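Local coordinates for protein Bug27 (Bordetella pertussis, PDB 2QPQ) that probably captures a small solute in the periplasm, as a two-domain Venus flytrap binding protein of the Bug family, for delivery to a transporter, at residues Thr132-Gln142 with Gln176-Ala184; Pro239-Tyr247 with Ser272-Lys280. All blocks are in the same frame, centred on the assembly; numbering follows the deposited sequence.

The two contacts illustrate how a Venus flytrap protein ties distant pieces of chain to one mixed sheet. Their centres lie about 32 Å apart, on opposite sides of the chain's centre, and their nearest atoms about 12 Å apart. Contact 1 is buried and pairs two parallel strands; contact 2, at the surface, sets the start of helix 275-296 and the strand end before it against the side of helix 240-254. Strand 93-109 is common ground: Val181 of contact 1 packs on Ser104 and Phe106, whereas Arg243 and Gln279 of contact 2 bond to the backbone of Ala95. Contact 1 adjoins a bound citrate, about 3 Å from the Gln142 side chain, probably from the crystallisation liquor but perhaps marking a pocket.

Contact 1: residues Thr132-Gln142 with Gln176-Ala184; sequences TYGSCGNGTPQ and QIGLAVVTA
Thr132 meets Ile177, just before strand 180-183, at the start of a parallel pairing with strand 132-135 in an alpha/beta domain of the Venus flytrap. A water joins Thr132 OG1 to the backbone N of Gly178 at this end. Next, Tyr133 lays CB 3.6 Å from Leu179 CD2, and with chi1 at 68° its ring stands over its own backbone, where CD1 reaches Val181 CG2; its hydroxyl bonds to Glu147. Gly134 carries the pairing. Gly134 N donates to Leu179 O at 2.7 Å, Gly134 O accepts from Val181 N at 2.8 Å, and both bonds are nearly straight (168°). Ile177 CD1 lies 3.5 Å from Gly134 N. Cys136, joined to Cys165 by a disulfide, sets SG 3.6 Å from Val182 CA, linking this strand end to helix 165-173. The turn from Gly137 to Thr140 is type II, and Gly137 O accepts from both N and OG1 of Thr140, whose hydroxyl oxygen also caps the following helix at His143 N. Gln142 then leans back over the second strand: CB lies against Val181 O, a buried oxygen with no polar partner in the model, and NE2, bonded to Gln228 and Ser104, passes 3.5 Å from Thr183 CG2.

Contact 2: residues Pro239-Tyr247 with Ser272-Lys280; sequences PMAVRQKLY and SDGPEVFQK
Pro275 projects from the first turn of helix 275-296 against Met240, Arg243 and Tyr247 of helix 240-254, a helix-helix packing at the surface of this alpha/beta flytrap fold. The short axes run at 98° and approach no closer than 11.5 Å, so side chains must bridge the gap. Met240 starts with CG anti to its backbone N (chi1 -175°), then folds at chi2 and chi3, which brings SD to 3.6 Å from Pro275 CB and lays CE over one face of the Arg243 guanidinium, toward its rim. Arg243 bends near its end and runs alongside the proline ring in the reverse direction, leaving NH2 3.5 Å from Pro275 CB and Pro275 O near the guanidinium plane, at its edge. NE donates to Ala95 O of strand 93-109, a bond that helps fix the rotation of the group. Tyr247 stands roughly perpendicular to Pro275, CD1 lying 3.9 Å from Pro275 CD, while CE1 approaches Gly274 CA, the N-cap residue, at 3.5 Å. Chi1 of 175° sends the ring out from the helix toward strand 269-273, where Tyr247 OH donates to Ser272 O at 2.8 Å, an acceptor lying in the ring plane at its edge.

Contact 1: residues Thr132-Gln142 with Gln176-Ala184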
ATOM      1  N   THR A 132      18.734  -0.386  12.094  1.00 19.81           N
ATOM      2  CA  THR A 132      17.785  -1.318  11.499  1.00 19.59           C
ATOM      3  C   THR A 132      16.455  -0.605  11.469  1.00 19.30           C
ATOM      4  O   THR A 132      16.203   0.276  12.283  1.00 19.86           O
ATOM      5  CB  THR A 132      17.674  -2.584  12.366  1.00 19.64           C
ATOM      6  OG1 THR A 132      17.452  -2.186  13.737  1.00 22.04           O
ATOM      7  CG2 THR A 132      18.981  -3.381  12.297  1.00 19.73           C
ATOM      8  N   TYR A 133      15.615  -0.965  10.508  1.00 19.35           N
ATOM      9  CA  TYR A 133      14.248  -0.490  10.484  1.00 17.81           C
ATOM     10  C   TYR A 133      13.339  -1.658  10.235  1.00 17.68           C
ATOM     11  O   TYR A 133      13.589  -2.457   9.329  1.00 18.71           O
ATOM     12  CB  TYR A 133      14.067   0.577   9.400  1.00 17.52           C
ATOM     13  CG  TYR A 133      14.168   0.130   7.936  1.00 17.93           C
ATOM     14  CD1 TYR A 133      13.016  -0.138   7.201  1.00 19.63           C
ATOM     15  CD2 TYR A 133      15.389   0.028   7.290  1.00 16.10           C
ATOM     16  CE1 TYR A 133      13.073  -0.545   5.878  1.00 20.35           C
ATOM     17  CE2 TYR A 133      15.469  -0.382   5.927  1.00 16.28           C
ATOM     18  CZ  TYR A 133      14.296  -0.642   5.249  1.00 18.64           C
ATOM     19  OH  TYR A 133      14.300  -0.991   3.943  1.00 20.40           O
ATOM     20  N   GLY A 134      12.283  -1.760  11.022  1.00 17.71           N
ATOM     21  CA  GLY A 134      11.241  -2.757  10.733  1.00 17.28           C
ATOM     22  C   GLY A 134      10.375  -2.323   9.551  1.00 17.52           C
ATOM     23  O   GLY A 134      10.337  -1.141   9.209  1.00 18.00           O
ATOM     24  N   SER A 135       9.735  -3.278   8.874  1.00 17.40           N
ATOM     25  CA  SER A 135       8.686  -2.951   7.913  1.00 17.65           C
ATOM     26  C   SER A 135       7.549  -3.937   8.059  1.00 18.05           C
ATOM     27  O   SER A 135       7.676  -4.890   8.791  1.00 16.99           O
ATOM     28  CB  SER A 135       9.207  -2.979   6.464  1.00 19.18           C
ATOM     29  OG  SER A 135       9.253  -4.314   6.000  1.00 19.47           O
ATOM     30  N   CYS A 136       6.479  -3.709   7.295  1.00 17.63           N
ATOM     31  CA  CYS A 136       5.286  -4.546   7.235  1.00 19.43           C
ATOM     32  C   CYS A 136       5.533  -5.847   6.419  1.00 18.15           C
ATOM     33  O   CYS A 136       4.653  -6.690   6.333  1.00 17.77           O
ATOM     34  CB  CYS A 136       4.113  -3.691   6.635  1.00 19.21           C
ATOM     35  SG  CYS A 136       3.784  -2.311   7.793  1.00 29.28           S
ATOM     36  N   GLY A 137       6.740  -6.026   5.867  1.00 18.17           N
ATOM     37  CA  GLY A 137       7.070  -7.268   5.193  1.00 16.96           C
ATOM     38  C   GLY A 137       8.069  -7.108   4.064  1.00 17.38           C
ATOM     39  O   GLY A 137       8.219  -6.045   3.465  1.00 17.24           O
ATOM     40  N   ASN A 138       8.770  -8.186   3.797  1.00 16.89           N
ATOM     41  CA  ASN A 138       9.702  -8.248   2.686  1.00 17.53           C
ATOM     42  C   ASN A 138       8.958  -7.994   1.363  1.00 17.42           C
ATOM     43  O   ASN A 138       7.955  -8.682   1.046  1.00 16.71           O
ATOM     44  CB  ASN A 138      10.335  -9.618   2.719  1.00 18.72           C
ATOM     45  CG  ASN A 138      11.650  -9.655   2.021  1.00 21.53           C
ATOM     46  OD1 ASN A 138      12.393  -8.684   2.035  1.00 24.88           O
ATOM     47  ND2 ASN A 138      11.939 -10.769   1.389  1.00 20.45           N
ATOM     48  N   GLY A 139       9.416  -6.973   0.621  1.00 16.62           N
ATOM     49  CA  GLY A 139       8.826  -6.633  -0.678  1.00 17.30           C
ATOM     50  C   GLY A 139       7.578  -5.740  -0.563  1.00 17.32           C
ATOM     51  O   GLY A 139       6.921  -5.423  -1.563  1.00 17.97           O
ATOM     52  N   THR A 140       7.240  -5.314   0.645  1.00 17.10           N
ATOM     53  CA  THR A 140       6.091  -4.398   0.805  1.00 17.21           C
ATOM     54  C   THR A 140       6.493  -2.966   0.379  1.00 17.04           C
ATOM     55  O   THR A 140       7.671  -2.634   0.329  1.00 15.87           O
ATOM     56  CB  THR A 140       5.551  -4.322   2.265  1.00 16.84           C
ATOM     57  OG1 THR A 140       6.600  -3.889   3.158  1.00 17.25           O
ATOM     58  CG2 THR A 140       4.964  -5.686   2.720  1.00 17.55           C
ATOM     59  N   PRO A 141       5.494  -2.106   0.076  1.00 17.28           N
ATOM     60  CA  PRO A 141       5.791  -0.716  -0.176  1.00 18.12           C
ATOM     61  C   PRO A 141       6.533  -0.078   1.026  1.00 17.60           C
ATOM     62  O   PRO A 141       7.327   0.846   0.843  1.00 18.08           O
ATOM     63  CB  PRO A 141       4.383  -0.097  -0.314  1.00 17.95           C
ATOM     64  CG  PRO A 141       3.562  -1.243  -0.884  1.00 18.38           C
ATOM     65  CD  PRO A 141       4.057  -2.398  -0.068  1.00 17.71           C
ATOM     66  N   GLN A 142       6.296  -0.593   2.225  1.00 17.13           N
ATOM     67  CA  GLN A 142       6.939  -0.058   3.461  1.00 17.13           C
ATOM     68  C   GLN A 142       8.418  -0.424   3.443  1.00 16.91           C
ATOM     69  O   GLN A 142       9.298   0.426   3.622  1.00 15.39           O
ATOM     70  CB  GLN A 142       6.226  -0.600   4.720  1.00 17.36           C
ATOM     71  CG  GLN A 142       4.859   0.054   4.915  1.00 18.56           C
ATOM     72  CD  GLN A 142       3.834  -0.390   3.863  1.00 20.42           C
ATOM     73  OE1 GLN A 142       3.794  -1.545   3.506  1.00 21.32           O
ATOM     74  NE2 GLN A 142       3.023   0.561   3.339  1.00 18.79           N
ATOM     75  N   GLN A 176      12.044  -2.879  21.027  1.00 23.89           N
ATOM     76  CA  GLN A 176      12.806  -4.035  20.607  1.00 24.91           C
ATOM     77  C   GLN A 176      13.442  -3.734  19.269  1.00 23.61           C
ATOM     78  O   GLN A 176      14.406  -4.361  18.893  1.00 24.56           O
ATOM     79  CB  GLN A 176      11.941  -5.296  20.493  1.00 26.33           C
ATOM     80  CG  GLN A 176      10.763  -5.395  21.465  1.00 30.98           C
ATOM     81  CD  GLN A 176      11.188  -5.646  22.875  1.00 39.01           C
ATOM     82  OE1 GLN A 176      10.355  -5.570  23.800  1.00 38.47           O
ATOM     83  NE2 GLN A 176      12.495  -5.936  23.079  1.00 37.43           N
ATOM     84  N   ILE A 177      12.882  -2.770  18.540  1.00 22.03           N
ATOM     85  CA  ILE A 177      13.542  -2.231  17.364  1.00 20.23           C
ATOM     86  C   ILE A 177      13.413  -0.687  17.460  1.00 20.84           C
ATOM     87  O   ILE A 177      12.413  -0.166  17.993  1.00 21.00           O
ATOM     88  CB  ILE A 177      12.969  -2.832  16.008  1.00 20.38           C
ATOM     89  CG1 ILE A 177      13.966  -2.629  14.869  1.00 20.05           C
ATOM     90  CG2 ILE A 177      11.540  -2.261  15.686  1.00 18.65           C
ATOM     91  CD1 ILE A 177      13.757  -3.545  13.625  1.00 18.54           C
ATOM     92  N   GLY A 178      14.424   0.019  16.966  1.00 20.14           N
ATOM     93  CA  GLY A 178      14.485   1.478  17.114  1.00 20.73           C
ATOM     94  C   GLY A 178      13.694   2.290  16.103  1.00 20.64           C
ATOM     95  O   GLY A 178      13.510   3.521  16.264  1.00 21.47           O
ATOM     96  N   LEU A 179      13.207   1.614  15.069  1.00 18.31           N
ATOM     97  CA  LEU A 179      12.619   2.305  13.970  1.00 18.46           C
ATOM     98  C   LEU A 179      11.811   1.316  13.124  1.00 18.00           C
ATOM     99  O   LEU A 179      12.187   0.140  12.985  1.00 17.28           O
ATOM    100  CB  LEU A 179      13.745   2.947  13.130  1.00 19.32           C
ATOM    101  CG  LEU A 179      13.390   3.487  11.736  1.00 21.15           C
ATOM    102  CD1 LEU A 179      12.485   4.751  11.765  1.00 22.39           C
ATOM    103  CD2 LEU A 179      14.636   3.744  10.978  1.00 21.36           C
ATOM    104  N   ALA A 180      10.708   1.799  12.568  1.00 18.16           N
ATOM    105  CA  ALA A 180       9.986   1.025  11.564  1.00 18.05           C
ATOM    106  C   ALA A 180       9.315   1.933  10.553  1.00 17.79           C
ATOM    107  O   ALA A 180       8.970   3.095  10.822  1.00 17.37           O
ATOM    108  CB  ALA A 180       8.899   0.087  12.238  1.00 17.69           C
ATOM    109  N   VAL A 181       9.070   1.351   9.394  1.00 16.51           N
ATOM    110  CA  VAL A 181       8.239   1.980   8.394  1.00 16.54           C
ATOM    111  C   VAL A 181       6.942   1.189   8.267  1.00 16.77           C
ATOM    112  O   VAL A 181       6.946   0.005   7.931  1.00 15.98           O
ATOM    113  CB  VAL A 181       8.980   2.040   7.084  1.00 17.22           C
ATOM    114  CG1 VAL A 181       8.117   2.741   6.026  1.00 16.67           C
ATOM    115  CG2 VAL A 181      10.318   2.767   7.356  1.00 16.63           C
ATOM    116  N   VAL A 182       5.823   1.850   8.577  1.00 17.07           N
ATOM    117  CA  VAL A 182       4.545   1.170   8.542  1.00 18.35           C
ATOM    118  C   VAL A 182       3.539   2.114   7.871  1.00 18.60           C
ATOM    119  O   VAL A 182       3.854   3.267   7.580  1.00 18.83           O
ATOM    120  CB  VAL A 182       4.085   0.684   9.972  1.00 18.61           C
ATOM    121  CG1 VAL A 182       5.133  -0.287  10.583  1.00 17.80           C
ATOM    122  CG2 VAL A 182       3.872   1.862  10.915  1.00 18.59           C
ATOM    123  N   THR A 183       2.330   1.645   7.631  1.00 19.18           N
ATOM    124  CA  THR A 183       1.334   2.534   7.065  1.00 20.27           C
ATOM    125  C   THR A 183       0.953   3.559   8.123  1.00 20.62           C
ATOM    126  O   THR A 183       0.864   3.225   9.330  1.00 19.46           O
ATOM    127  CB  THR A 183       0.068   1.773   6.664  1.00 21.32           C
ATOM    128  OG1 THR A 183      -0.497   1.179   7.829  1.00 22.50           O
ATOM    129  CG2 THR A 183       0.358   0.704   5.588  1.00 22.46           C
ATOM    130  N   ALA A 184       0.725   4.791   7.672  1.00 21.42           N
ATOM    131  CA  ALA A 184       0.143   5.836   8.517  1.00 22.82           C
ATOM    132  C   ALA A 184      -1.110   5.401   9.300  1.00 22.90           C
ATOM    133  O   ALA A 184      -1.247   5.682  10.489  1.00 23.48           O
ATOM    134  CB  ALA A 184      -0.124   7.101   7.692  1.00 22.69           C
TER
HETATM  135  O   HOH W   1      16.987  -1.116  16.723  1.00 27.64           O

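Contact 2: residues Pro239-Tyr247 with Ser272-Lys280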
ATOM      1  N   PRO A 239     -14.081  -5.422 -21.131  1.00 18.31           N
ATOM      2  CA  PRO A 239     -14.332  -4.196 -21.922  1.00 18.59           C
ATOM      3  C   PRO A 239     -14.426  -2.940 -21.038  1.00 18.90           C
ATOM      4  O   PRO A 239     -14.802  -3.007 -19.865  1.00 19.26           O
ATOM      5  CB  PRO A 239     -15.676  -4.465 -22.570  1.00 19.84           C
ATOM      6  CG  PRO A 239     -15.734  -5.997 -22.644  1.00 20.28           C
ATOM      7  CD  PRO A 239     -15.116  -6.453 -21.339  1.00 18.35           C
ATOM      8  N   MET A 240     -14.063  -1.807 -21.609  1.00 18.30           N
ATOM      9  CA  MET A 240     -14.153  -0.561 -20.903  1.00 18.65           C
ATOM     10  C   MET A 240     -15.556  -0.300 -20.410  1.00 18.00           C
ATOM     11  O   MET A 240     -15.712   0.232 -19.308  1.00 19.10           O
ATOM     12  CB  MET A 240     -13.649   0.597 -21.790  1.00 18.89           C
ATOM     13  CG  MET A 240     -13.580   1.971 -21.069  1.00 19.65           C
ATOM     14  SD  MET A 240     -12.549   1.975 -19.568  1.00 23.02           S
ATOM     15  CE  MET A 240     -10.906   2.083 -20.260  1.00 25.51           C
ATOM     16  N   ALA A 241     -16.589  -0.657 -21.166  1.00 17.84           N
ATOM     17  CA  ALA A 241     -17.979  -0.394 -20.671  1.00 18.07           C
ATOM     18  C   ALA A 241     -18.251  -1.092 -19.333  1.00 18.16           C
ATOM     19  O   ALA A 241     -18.967  -0.561 -18.451  1.00 18.17           O
ATOM     20  CB  ALA A 241     -19.033  -0.806 -21.688  1.00 19.64           C
ATOM     21  N   VAL A 242     -17.728  -2.304 -19.204  1.00 17.76           N
ATOM     22  CA  VAL A 242     -17.820  -3.056 -17.947  1.00 17.07           C
ATOM     23  C   VAL A 242     -16.982  -2.382 -16.834  1.00 16.87           C
ATOM     24  O   VAL A 242     -17.451  -2.175 -15.713  1.00 16.43           O
ATOM     25  CB  VAL A 242     -17.391  -4.542 -18.160  1.00 18.30           C
ATOM     26  CG1 VAL A 242     -17.410  -5.309 -16.834  1.00 17.11           C
ATOM     27  CG2 VAL A 242     -18.310  -5.248 -19.226  1.00 18.92           C
ATOM     28  N   ARG A 243     -15.739  -2.030 -17.144  1.00 16.81           N
ATOM     29  CA  ARG A 243     -14.877  -1.300 -16.182  1.00 17.02           C
ATOM     30  C   ARG A 243     -15.541  -0.005 -15.687  1.00 17.12           C
ATOM     31  O   ARG A 243     -15.471   0.344 -14.496  1.00 16.63           O
ATOM     32  CB  ARG A 243     -13.531  -1.000 -16.844  1.00 16.35           C
ATOM     33  CG  ARG A 243     -12.713  -2.286 -17.108  1.00 16.37           C
ATOM     34  CD  ARG A 243     -11.552  -2.027 -18.022  1.00 17.25           C
ATOM     35  NE  ARG A 243     -10.566  -1.134 -17.414  1.00 13.27           N
ATOM     36  CZ  ARG A 243      -9.562  -0.572 -18.074  1.00 15.52           C
ATOM     37  NH1 ARG A 243      -9.396  -0.762 -19.392  1.00 16.38           N
ATOM     38  NH2 ARG A 243      -8.731   0.211 -17.425  1.00 13.26           N
ATOM     39  N   GLN A 244     -16.210   0.689 -16.603  1.00 17.88           N
ATOM     40  CA  GLN A 244     -16.906   1.961 -16.272  1.00 19.60           C
ATOM     41  C   GLN A 244     -18.145   1.726 -15.436  1.00 19.64           C
ATOM     42  O   GLN A 244     -18.417   2.467 -14.493  1.00 20.00           O
ATOM     43  CB  GLN A 244     -17.217   2.757 -17.548  1.00 19.48           C
ATOM     44  CG  GLN A 244     -15.956   3.433 -18.014  1.00 21.24           C
ATOM     45  CD  GLN A 244     -16.064   4.107 -19.364  1.00 20.52           C
ATOM     46  OE1 GLN A 244     -17.027   3.913 -20.126  1.00 21.27           O
ATOM     47  NE2 GLN A 244     -15.048   4.890 -19.679  1.00 20.38           N
ATOM     48  N   LYS A 245     -18.854   0.651 -15.723  1.00 20.62           N
ATOM     49  CA  LYS A 245     -20.013   0.264 -14.905  1.00 22.35           C
ATOM     50  C   LYS A 245     -19.621  -0.056 -13.457  1.00 20.85           C
ATOM     51  O   LYS A 245     -20.252   0.420 -12.497  1.00 19.56           O
ATOM     52  CB  LYS A 245     -20.763  -0.899 -15.566  1.00 22.73           C
ATOM     53  CG  LYS A 245     -21.592  -0.376 -16.733  1.00 26.82           C
ATOM     54  CD  LYS A 245     -22.352  -1.443 -17.541  1.00 29.40           C
ATOM     55  CE  LYS A 245     -21.422  -2.322 -18.406  1.00 34.98           C
ATOM     56  NZ  LYS A 245     -21.927  -3.719 -18.396  1.00 40.79           N
ATOM     57  N   LEU A 246     -18.553  -0.839 -13.313  1.00 18.94           N
ATOM     58  CA  LEU A 246     -17.971  -1.097 -12.012  1.00 18.27           C
ATOM     59  C   LEU A 246     -17.445   0.159 -11.328  1.00 18.42           C
ATOM     60  O   LEU A 246     -17.770   0.393 -10.152  1.00 20.48           O
ATOM     61  CB  LEU A 246     -16.869  -2.147 -12.131  1.00 17.73           C
ATOM     62  CG  LEU A 246     -17.365  -3.592 -12.346  1.00 17.73           C
ATOM     63  CD1 LEU A 246     -16.159  -4.408 -12.738  1.00 18.04           C
ATOM     64  CD2 LEU A 246     -18.004  -4.176 -11.079  1.00 18.12           C
ATOM     65  N   TYR A 247     -16.650   0.952 -12.052  1.00 17.95           N
ATOM     66  CA  TYR A 247     -16.175   2.227 -11.598  1.00 17.98           C
ATOM     67  C   TYR A 247     -17.318   3.066 -11.045  1.00 18.50           C
ATOM     68  O   TYR A 247     -17.196   3.571  -9.939  1.00 17.86           O
ATOM     69  CB  TYR A 247     -15.357   3.024 -12.663  1.00 18.15           C
ATOM     70  CG  TYR A 247     -15.015   4.409 -12.092  1.00 17.59           C
ATOM     71  CD1 TYR A 247     -13.829   4.619 -11.368  1.00 15.29           C
ATOM     72  CD2 TYR A 247     -15.911   5.472 -12.214  1.00 19.45           C
ATOM     73  CE1 TYR A 247     -13.551   5.863 -10.793  1.00 16.27           C
ATOM     74  CE2 TYR A 247     -15.651   6.692 -11.628  1.00 18.86           C
ATOM     75  CZ  TYR A 247     -14.476   6.877 -10.918  1.00 17.84           C
ATOM     76  OH  TYR A 247     -14.229   8.083 -10.327  1.00 18.27           O
ATOM     77  N   SER A 272     -10.398   8.491  -6.331  1.00 21.37           N
ATOM     78  CA  SER A 272     -11.408   7.896  -7.220  1.00 22.52           C
ATOM     79  C   SER A 272     -10.855   7.932  -8.609  1.00 21.04           C
ATOM     80  O   SER A 272     -11.563   8.277  -9.571  1.00 21.41           O
ATOM     81  CB  SER A 272     -12.747   8.688  -7.187  1.00 23.89           C
ATOM     82  OG  SER A 272     -12.433  10.044  -7.524  1.00 30.11           O
ATOM     83  N   ASP A 273      -9.576   7.582  -8.739  1.00 19.44           N
ATOM     84  CA  ASP A 273      -8.966   7.567 -10.062  1.00 19.16           C
ATOM     85  C   ASP A 273      -9.626   6.453 -10.839  1.00 18.67           C
ATOM     86  O   ASP A 273      -9.809   5.334 -10.325  1.00 17.77           O
ATOM     87  CB  ASP A 273      -7.461   7.341  -9.949  1.00 19.44           C
ATOM     88  CG  ASP A 273      -6.818   8.286  -8.962  1.00 20.88           C
ATOM     89  OD1 ASP A 273      -6.963   9.506  -9.143  1.00 23.24           O
ATOM     90  OD2 ASP A 273      -6.252   7.820  -7.965  1.00 23.09           O
ATOM     91  N   GLY A 274      -9.975   6.760 -12.086  1.00 18.18           N
ATOM     92  CA  GLY A 274     -10.747   5.822 -12.915  1.00 16.90           C
ATOM     93  C   GLY A 274      -9.907   4.837 -13.704  1.00 16.47           C
ATOM     94  O   GLY A 274      -8.672   4.778 -13.540  1.00 16.05           O
ATOM     95  N   PRO A 275     -10.570   4.048 -14.580  1.00 16.29           N
ATOM     96  CA  PRO A 275      -9.916   2.988 -15.344  1.00 16.20           C
ATOM     97  C   PRO A 275      -8.601   3.412 -16.013  1.00 17.01           C
ATOM     98  O   PRO A 275      -7.537   2.808 -15.751  1.00 17.81           O
ATOM     99  CB  PRO A 275     -11.002   2.575 -16.343  1.00 15.38           C
ATOM    100  CG  PRO A 275     -12.286   2.766 -15.523  1.00 16.25           C
ATOM    101  CD  PRO A 275     -12.037   4.068 -14.833  1.00 15.70           C
ATOM    102  N   GLU A 276      -8.650   4.476 -16.794  1.00 17.03           N
ATOM    103  CA  GLU A 276      -7.474   4.959 -17.513  1.00 18.90           C
ATOM    104  C   GLU A 276      -6.362   5.474 -16.605  1.00 17.97           C
ATOM    105  O   GLU A 276      -5.182   5.066 -16.759  1.00 17.32           O
ATOM    106  CB  GLU A 276      -7.880   6.021 -18.545  1.00 18.76           C
ATOM    107  CG  GLU A 276      -6.714   6.568 -19.363  1.00 21.47           C
ATOM    108  CD  GLU A 276      -7.136   7.319 -20.612  1.00 22.91           C
ATOM    109  OE1 GLU A 276      -8.356   7.616 -20.782  1.00 25.67           O
ATOM    110  OE2 GLU A 276      -6.223   7.607 -21.441  1.00 27.02           O
ATOM    111  N   VAL A 277      -6.715   6.352 -15.671  1.00 16.98           N
ATOM    112  CA  VAL A 277      -5.719   6.944 -14.793  1.00 18.03           C
ATOM    113  C   VAL A 277      -5.077   5.847 -13.917  1.00 17.43           C
ATOM    114  O   VAL A 277      -3.813   5.793 -13.748  1.00 17.49           O
ATOM    115  CB  VAL A 277      -6.321   8.022 -13.865  1.00 17.89           C
ATOM    116  CG1 VAL A 277      -5.270   8.443 -12.800  1.00 17.61           C
ATOM    117  CG2 VAL A 277      -6.786   9.248 -14.696  1.00 18.46           C
ATOM    118  N   PHE A 278      -5.925   4.973 -13.371  1.00 16.29           N
ATOM    119  CA  PHE A 278      -5.421   3.983 -12.434  1.00 15.50           C
ATOM    120  C   PHE A 278      -4.521   2.990 -13.205  1.00 15.09           C
ATOM    121  O   PHE A 278      -3.457   2.587 -12.711  1.00 14.24           O
ATOM    122  CB  PHE A 278      -6.589   3.286 -11.652  1.00 16.04           C
ATOM    123  CG  PHE A 278      -6.133   2.311 -10.567  1.00 14.75           C
ATOM    124  CD1 PHE A 278      -4.906   2.502  -9.894  1.00 15.32           C
ATOM    125  CD2 PHE A 278      -6.943   1.255 -10.181  1.00 15.70           C
ATOM    126  CE1 PHE A 278      -4.499   1.631  -8.892  1.00 15.28           C
ATOM    127  CE2 PHE A 278      -6.537   0.369  -9.171  1.00 15.19           C
ATOM    128  CZ  PHE A 278      -5.299   0.566  -8.533  1.00 16.48           C
ATOM    129  N   GLN A 279      -4.950   2.591 -14.397  1.00 14.75           N
ATOM    130  CA  GLN A 279      -4.131   1.711 -15.238  1.00 15.94           C
ATOM    131  C   GLN A 279      -2.758   2.301 -15.496  1.00 17.25           C
ATOM    132  O   GLN A 279      -1.733   1.598 -15.420  1.00 17.71           O
ATOM    133  CB  GLN A 279      -4.804   1.378 -16.587  1.00 14.56           C
ATOM    134  CG  GLN A 279      -4.005   0.349 -17.446  1.00 16.33           C
ATOM    135  CD  GLN A 279      -3.936  -1.001 -16.768  1.00 17.54           C
ATOM    136  OE1 GLN A 279      -4.877  -1.388 -16.099  1.00 20.36           O
ATOM    137  NE2 GLN A 279      -2.817  -1.698 -16.889  1.00 18.84           N
ATOM    138  N   LYS A 280      -2.727   3.596 -15.820  1.00 18.22           N
ATOM    139  CA  LYS A 280      -1.446   4.258 -16.004  1.00 18.98           C
ATOM    140  C   LYS A 280      -0.585   4.225 -14.726  1.00 19.15           C
ATOM    141  O   LYS A 280       0.624   3.982 -14.803  1.00 18.67           O
ATOM    142  CB  LYS A 280      -1.662   5.687 -16.501  1.00 20.32           C
ATOM    143  CG  LYS A 280      -0.387   6.443 -16.992  1.00 22.38           C
ATOM    144  CD  LYS A 280       0.178   5.882 -18.294  1.00 27.19           C
ATOM    145  CE  LYS A 280       1.399   6.723 -18.760  1.00 28.29           C
ATOM    146  NZ  LYS A 280       2.327   5.903 -19.587  1.00 33.59           N
TER